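Local coordinates for protein beta-mannosidase (Trichoderma harzianum, PDB 4CVU) that probably releases beta-linked mannose residues by hydrolysis from the non-reducing ends of oligosaccharides, as a fungal beta-mannosidase of glycoside hydrolase family 2, at residues V191-E194 / Q195-G199; D921-G924 / G925-E929; M600-I603 / Q604-Q607. All coordinates share one frame; numbering follows the deposited sequence.

Interaction 1: V191-E194 / Q195-G199; sequences VRKE and QNDFG
V191 packs its CG1 methyl against F198, 3.8 Å from CZ. That branch stands between the backbone N and the carbonyl carbon of V191 (chi1 55°), a placing that turns it toward the phenyl group. R192 centres an inverse gamma turn, and its guanidinium forms a salt bridge with E467. K193 takes part through both its main chain and its side chain. Its carbonyl O takes the amide N-H of Q195, NE2 to O 2.9 Å, in a bond close to straight at 165° and nearly in the amide plane. Its aliphatic chain passes F198, CD to CZ 3.9 Å, and delivers NZ to D197 OD2 at 2.6 Å, a salt bridge made on the anti lone pair. D113 gives the same ammonium a second carboxylate. E194 closes the turn through its backbone: D197 N donates to E194 O over 3.1 Å, where the 3-10 segment 195-197 begins. The E194 and D197 side chains cross at about a right angle, their carboxylate planes 81° apart, while E194 OE2 is bonded to W396 NE1. The loop carrying this turn belongs to the galactose-binding-like domain, yet W396, S424 and Y454, which hold E194 and Q195, come from the part of the chain that builds the parallel-stranded catalytic core. E194 OE1 and D197 OD1 approach to 2.6 Å, too near for two bare anions in a buried setting, so the pair probably shares a proton, with K193 likely to offset the charge that remains.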
loop_
_atom_site.group_PDB
_atom_site.type_symbol
_atom_site.label_atom_id
_atom_site.label_comp_id
_atom_site.label_asym_id
_atom_site.label_seq_id
_atom_site.Cartn_x
_atom_site.Cartn_y
_atom_site.Cartn_z
ATOM N N VAL A 191 24.438 -19.810 16.619
ATOM C CA VAL A 191 25.055 -18.584 16.083
ATOM C C VAL A 191 24.960 -17.410 17.043
ATOM O O VAL A 191 23.900 -17.117 17.565
ATOM C CB VAL A 191 24.510 -18.223 14.697
ATOM C CG1 VAL A 191 22.983 -18.108 14.700
ATOM C CG2 VAL A 191 25.136 -16.925 14.202
ATOM N N ARG A 192 26.075 -16.726 17.255
ATOM C CA ARG A 192 26.089 -15.501 18.034
ATOM C C ARG A 192 25.628 -14.326 17.161
ATOM O O ARG A 192 26.432 -13.526 16.660
ATOM C CB ARG A 192 27.495 -15.270 18.606
ATOM C CG ARG A 192 27.982 -16.393 19.475
ATOM C CD ARG A 192 26.999 -16.758 20.545
ATOM N NE ARG A 192 26.513 -15.553 21.219
ATOM C CZ ARG A 192 25.288 -15.378 21.712
ATOM N NH1 ARG A 192 24.357 -16.327 21.636
ATOM N NH2 ARG A 192 24.983 -14.232 22.318
ATOM N N LYS A 193 24.298 -14.263 17.011
ATOM C CA LYS A 193 23.570 -13.277 16.207
ATOM C C LYS A 193 22.286 -13.034 16.978
ATOM O O LYS A 193 21.769 -13.913 17.728
ATOM C CB LYS A 193 23.291 -13.801 14.767
ATOM C CG LYS A 193 22.515 -12.850 13.829
ATOM C CD LYS A 193 22.619 -13.270 12.363
ATOM C CE LYS A 193 21.726 -12.468 11.389
ATOM N NZ LYS A 193 21.525 -11.055 11.801
ATOM N N GLU A 194 21.780 -11.831 16.819
ATOM C CA GLU A 194 20.584 -11.345 17.502
ATOM C C GLU A 194 19.515 -12.363 17.224
ATOM O O GLU A 194 19.169 -12.655 16.116
ATOM C CB GLU A 194 20.247 -9.932 16.968
ATOM C CG GLU A 194 18.891 -9.369 17.322
ATOM C CD GLU A 194 18.683 -7.900 16.919
ATOM O OE1 GLU A 194 18.501 -7.667 15.745
ATOM O OE2 GLU A 194 18.676 -7.013 17.745
ATOM N N GLN A 195 19.009 -12.972 18.288
ATOM C CA GLN A 195 18.155 -14.079 18.131
ATOM C C GLN A 195 16.832 -13.792 17.444
ATOM O O GLN A 195 16.352 -14.639 16.745
ATOM C CB GLN A 195 17.969 -14.807 19.472
ATOM C CG GLN A 195 19.261 -15.259 20.083
ATOM C CD GLN A 195 19.818 -16.568 19.561
ATOM O OE1 GLN A 195 19.514 -17.656 20.069
ATOM N NE2 GLN A 195 20.708 -16.479 18.568
ATOM N N ASN A 196 16.244 -12.624 17.647
ATOM C CA ASN A 196 15.018 -12.280 17.041
ATOM C C ASN A 196 15.091 -12.102 15.541
ATOM O O ASN A 196 14.095 -12.059 14.907
ATOM C CB ASN A 196 14.313 -11.122 17.696
ATOM C CG ASN A 196 15.027 -9.839 17.532
ATOM O OD1 ASN A 196 15.923 -9.513 18.259
ATOM N ND2 ASN A 196 14.639 -9.109 16.496
ATOM N N ASP A 197 16.289 -12.089 15.008
ATOM C CA ASP A 197 16.506 -11.988 13.559
ATOM C C ASP A 197 15.995 -13.207 12.784
ATOM O O ASP A 197 15.821 -13.143 11.587
ATOM C CB ASP A 197 17.983 -11.812 13.309
ATOM C CG ASP A 197 18.494 -10.486 13.684
ATOM O OD1 ASP A 197 17.755 -9.678 14.261
ATOM O OD2 ASP A 197 19.663 -10.221 13.364
ATOM N N PHE A 198 15.774 -14.316 13.493
ATOM C CA PHE A 198 15.181 -15.511 12.936
ATOM C C PHE A 198 13.687 -15.651 13.250
ATOM O O PHE A 198 13.116 -16.758 13.106
ATOM C CB PHE A 198 15.938 -16.745 13.431
ATOM C CG PHE A 198 17.424 -16.630 13.251
ATOM C CD1 PHE A 198 17.991 -16.785 11.998
ATOM C CD2 PHE A 198 18.237 -16.265 14.315
ATOM C CE1 PHE A 198 19.352 -16.634 11.831
ATOM C CE2 PHE A 198 19.592 -16.084 14.149
ATOM C CZ PHE A 198 20.151 -16.285 12.895
ATOM N N GLY A 199 13.085 -14.530 13.708
ATOM C CA GLY A 199 11.692 -14.431 13.976
ATOM C C GLY A 199 11.401 -14.414 15.457
ATOM O O GLY A 199 12.122 -15.009 16.225
#

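Interaction 2: D921-G924 / G925-E929; sequences DTTG and GKWTE
T923 to K926 form a type I' beta turn, closed by K926 N donating to T923 O over 3.2 Å and carried by G924 and G925, both at positive phi. The second of these glycines leaves no room for a beta carbon, which would run into the carbonyl O of G924. D921 braces the turn with its side chain. Its CG, anti to the backbone N (chi1 -173°), brings the carboxylate to the turn amides, and OD2 accepts G925 N at 2.8 Å on the syn side. OD1 takes two donors from T923: the backbone N, 2.8 Å away and well above the carboxylate plane, which makes an Asx turn, and OG1, which donates to the syn lone pair of D921 OD1. T923 OG1 passes the chain of bonds on by accepting W927 N at 3.0 Å, and it also lies in the plane of the W927 ring at its edge. D921 OD2 approaches the same edge, 3.3 Å from CD1, with carboxylate and ring planes 81° apart. With an alanine here in place of D921, the N-H of G925 and both donors of T923 would probably lose the carboxylate that accepts them, leaving the turn freer to shift. The loop follows strand 911-921 of the Ig-fold domain and precedes strand 932-934; the buried W927 meets F916 on the former strand, T922 is tied to G894, and T923 packs on D663 of the second subunit.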
loop_
_atom_site.group_PDB
_atom_site.type_symbol
_atom_site.label_atom_id
_atom_site.label_comp_id
_atom_site.label_asym_id
_atom_site.label_seq_id
_atom_site.Cartn_x
_atom_site.Cartn_y
_atom_site.Cartn_z
ATOM N N ASP A 921 6.306 17.324 12.567
ATOM C CA ASP A 921 5.129 17.691 11.786
ATOM C C ASP A 921 5.476 17.697 10.316
ATOM O O ASP A 921 6.426 18.325 9.935
ATOM C CB ASP A 921 4.661 19.085 12.192
ATOM C CG ASP A 921 3.348 19.466 11.547
ATOM O OD1 ASP A 921 2.685 18.589 10.964
ATOM O OD2 ASP A 921 2.975 20.643 11.633
ATOM N N THR A 922 4.703 17.001 9.501
ATOM C CA THR A 922 4.860 17.057 8.041
ATOM C C THR A 922 3.733 17.855 7.370
ATOM O O THR A 922 3.760 18.042 6.168
ATOM C CB THR A 922 4.852 15.646 7.415
ATOM O OG1 THR A 922 3.571 15.051 7.594
ATOM C CG2 THR A 922 5.928 14.756 8.041
ATOM N N THR A 923 2.750 18.302 8.152
ATOM C CA THR A 923 1.493 18.894 7.617
ATOM C C THR A 923 1.499 20.408 7.618
ATOM O O THR A 923 0.467 21.016 7.417
ATOM C CB THR A 923 0.303 18.530 8.495
ATOM O OG1 THR A 923 0.394 19.286 9.728
ATOM C CG2 THR A 923 0.271 17.023 8.776
ATOM N N GLY A 924 2.644 21.023 7.890
ATOM C CA GLY A 924 2.766 22.483 7.982
ATOM C C GLY A 924 1.788 23.104 8.949
ATOM O O GLY A 924 1.260 24.162 8.686
ATOM N N GLY A 925 1.524 22.440 10.076
ATOM C CA GLY A 925 0.648 22.997 11.078
ATOM C C GLY A 925 -0.833 22.715 10.920
ATOM O O GLY A 925 -1.592 23.028 11.819
ATOM N N LYS A 926 -1.261 22.102 9.818
ATOM C CA LYS A 926 -2.699 21.836 9.616
ATOM C C LYS A 926 -3.216 20.598 10.337
ATOM O O LYS A 926 -4.403 20.345 10.303
ATOM C CB LYS A 926 -3.019 21.682 8.142
ATOM C CG LYS A 926 -2.614 22.891 7.307
ATOM C CD LYS A 926 -3.432 22.945 6.019
ATOM C CE LYS A 926 -3.137 24.233 5.244
ATOM N NZ LYS A 926 -3.813 25.437 5.853
ATOM N N TRP A 927 -2.329 19.804 10.911
ATOM C CA TRP A 927 -2.719 18.579 11.637
ATOM C C TRP A 927 -3.740 18.774 12.749
ATOM O O TRP A 927 -4.477 17.830 13.107
ATOM C CB TRP A 927 -1.484 17.898 12.221
ATOM C CG TRP A 927 -0.785 18.696 13.298
ATOM C CD1 TRP A 927 0.167 19.680 13.125
ATOM C CD2 TRP A 927 -0.999 18.589 14.703
ATOM N NE1 TRP A 927 0.562 20.180 14.341
ATOM C CE2 TRP A 927 -0.142 19.532 15.329
ATOM C CE3 TRP A 927 -1.823 17.777 15.503
ATOM C CZ2 TRP A 927 -0.095 19.690 16.706
ATOM C CZ3 TRP A 927 -1.789 17.958 16.892
ATOM C CH2 TRP A 927 -0.930 18.894 17.479
ATOM N N THR A 928 -3.734 19.969 13.358
ATOM C CA THR A 928 -4.640 20.294 14.477
ATOM C C THR A 928 -6.105 20.241 14.042
ATOM O O THR A 928 -6.952 19.794 14.798
ATOM C CB THR A 928 -4.369 21.712 15.061
ATOM O OG1 THR A 928 -4.493 22.718 14.029
ATOM C CG2 THR A 928 -2.994 21.752 15.645
ATOM N N GLU A 929 -6.358 20.651 12.805
ATOM C CA GLU A 929 -7.675 20.581 12.187
ATOM C C GLU A 929 -8.131 19.166 11.846
ATOM O O GLU A 929 -9.309 18.970 11.584
ATOM C CB GLU A 929 -7.684 21.335 10.859
ATOM C CG GLU A 929 -7.324 22.795 10.967
ATOM C CD GLU A 929 -7.072 23.413 9.600
ATOM O OE1 GLU A 929 -7.479 22.807 8.578
ATOM O OE2 GLU A 929 -6.470 24.508 9.541
#

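Interaction 3: M600-I603 / Q604-Q607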
loop_
_atom_site.group_PDB
_atom_site.type_symbol
_atom_site.label_atom_id
_atom_site.label_comp_id
_atom_site.label_asym_id
_atom_site.label_seq_id
_atom_site.Cartn_x
_atom_site.Cartn_y
_atom_site.Cartn_z
ATOM N N MET A 600 -4.246 -4.891 18.542
ATOM C CA MET A 600 -4.012 -4.397 17.182
ATOM C C MET A 600 -3.373 -3.059 17.236
ATOM O O MET A 600 -3.642 -2.277 18.138
ATOM C CB MET A 600 -5.352 -4.202 16.477
ATOM C CG MET A 600 -6.106 -5.367 15.935
ATOM S SD MET A 600 -5.166 -6.330 14.819
ATOM C CE MET A 600 -6.348 -7.397 14.062
ATOM N N PRO A 601 -2.579 -2.694 16.200
ATOM C CA PRO A 601 -2.203 -1.311 16.175
ATOM C C PRO A 601 -3.286 -0.442 15.504
ATOM O O PRO A 601 -4.240 -0.958 14.882
ATOM C CB PRO A 601 -0.960 -1.327 15.262
ATOM C CG PRO A 601 -1.193 -2.437 14.310
ATOM C CD PRO A 601 -1.868 -3.492 15.181
ATOM N N SER A 602 -3.086 0.879 15.537
ATOM C CA SER A 602 -3.998 1.804 14.872
ATOM C C SER A 602 -4.129 1.463 13.389
ATOM O O SER A 602 -3.229 0.876 12.799
ATOM C CB SER A 602 -3.447 3.238 15.012
ATOM O OG SER A 602 -2.246 3.326 14.271
ATOM N N ILE A 603 -5.266 1.832 12.799
ATOM C CA ILE A 603 -5.409 1.707 11.355
ATOM C C ILE A 603 -4.364 2.570 10.623
ATOM O O ILE A 603 -3.949 2.212 9.511
ATOM C CB ILE A 603 -6.850 2.003 10.855
ATOM C CG1 ILE A 603 -6.950 1.776 9.339
ATOM C CG2 ILE A 603 -7.309 3.420 11.212
ATOM C CD1 ILE A 603 -8.359 1.820 8.793
ATOM N N GLN A 604 -3.919 3.682 11.219
ATOM C CA GLN A 604 -2.940 4.554 10.494
ATOM C C GLN A 604 -1.617 3.790 10.443
ATOM O O GLN A 604 -0.868 3.883 9.478
ATOM C CB GLN A 604 -2.722 5.916 11.164
ATOM C CG GLN A 604 -3.959 6.840 11.205
ATOM C CD GLN A 604 -4.987 6.483 12.269
ATOM O OE1 GLN A 604 -4.769 5.661 13.122
ATOM N NE2 GLN A 604 -6.123 7.150 12.226
ATOM N N THR A 605 -1.328 3.016 11.514
ATOM C CA THR A 605 -0.120 2.201 11.533
ATOM C C THR A 605 -0.265 1.064 10.472
ATOM O O THR A 605 0.576 0.979 9.526
ATOM C CB THR A 605 0.246 1.702 12.947
ATOM O OG1 THR A 605 0.804 2.780 13.762
ATOM C CG2 THR A 605 1.226 0.621 12.854
ATOM N N TRP A 606 -1.365 0.280 10.534
ATOM C CA TRP A 606 -1.626 -0.743 9.500
ATOM C C TRP A 606 -1.423 -0.161 8.110
ATOM O O TRP A 606 -0.826 -0.798 7.221
ATOM C CB TRP A 606 -3.031 -1.211 9.535
ATOM C CG TRP A 606 -3.208 -2.276 10.604
ATOM C CD1 TRP A 606 -3.953 -2.188 11.705
ATOM C CD2 TRP A 606 -2.560 -3.536 10.635
ATOM N NE1 TRP A 606 -3.866 -3.383 12.451
ATOM C CE2 TRP A 606 -3.004 -4.220 11.794
ATOM C CE3 TRP A 606 -1.666 -4.183 9.783
ATOM C CZ2 TRP A 606 -2.570 -5.499 12.101
ATOM C CZ3 TRP A 606 -1.245 -5.445 10.080
ATOM C CH2 TRP A 606 -1.700 -6.107 11.247
ATOM N N GLN A 607 -1.984 1.008 7.911
ATOM C CA GLN A 607 -1.981 1.631 6.588
ATOM C C GLN A 607 -0.574 1.859 6.016
ATOM O O GLN A 607 -0.389 2.083 4.799
ATOM C CB GLN A 607 -2.771 2.936 6.628
ATOM C CG GLN A 607 -4.266 2.732 6.544
ATOM C CD GLN A 607 -5.035 4.022 6.733
ATOM O OE1 GLN A 607 -4.707 4.880 7.574
ATOM N NE2 GLN A 607 -6.030 4.172 5.949
#
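S602 caps the helix 603-609: its OG accepts the N-H of T605 at 2.9 Å, the angle at hydrogen being 149°. The hydroxyl can do so because it sits between the backbone N and the carbonyl carbon (chi1 67°), which brings it to the T605 amide. E721 completes the arrangement, as its OE1 is hydrogen-bonded to both S602 OG and T605 OG1, binding the cap residue and the threonine of the first turn to one carboxylate oxygen. The next two amides are met by backbone carbonyls in helical fashion. W606 N points at S602 O over 3.0 Å in an almost straight bond of 172°, and Q607 N reaches I603 O at 2.8 Å. This is a classical N-cap, in which a serine side chain replaces the missing preceding turn as acceptor for an early helix N-H. Before it, the main chain of M600 is secured at both polar atoms by the long helix 664-692, its N bonded to T675 OG1 and its O to Q676 NE2. Apolar contacts bind this lead-in to W606. P601 lies over one face of the indole, CG 3.6 Å from the centroid of the five-membered ring in a CH-pi contact, offset toward the rim. M600 comes instead at the edge, a Met-aromatic contact with SD 3.8 Å from W606 CZ2, while F668 also meets the same indole.

In the fold
Followed from the N terminus, the three contacts come in series; none nests in or crosses another, and each folds one short run of chain onto itself. Interaction 1 shapes the long loop between helix 159-168 and strand 215-221, its outside bonds being consistent with a join between the N-terminal galactose-binding-like domain and the catalytic core. Interaction 3 follows, starting helix 603-609 after strand 592-595 and setting it against helix 664-692. Interaction 2 comes last, turning the chain between strands 911-921 and 932-934 of the C-terminal Ig-fold domain, beside the second subunit. Interactions 2 and 3 lie about 20 Å apart between centres, whereas 1 and 2 are about 40 Å apart.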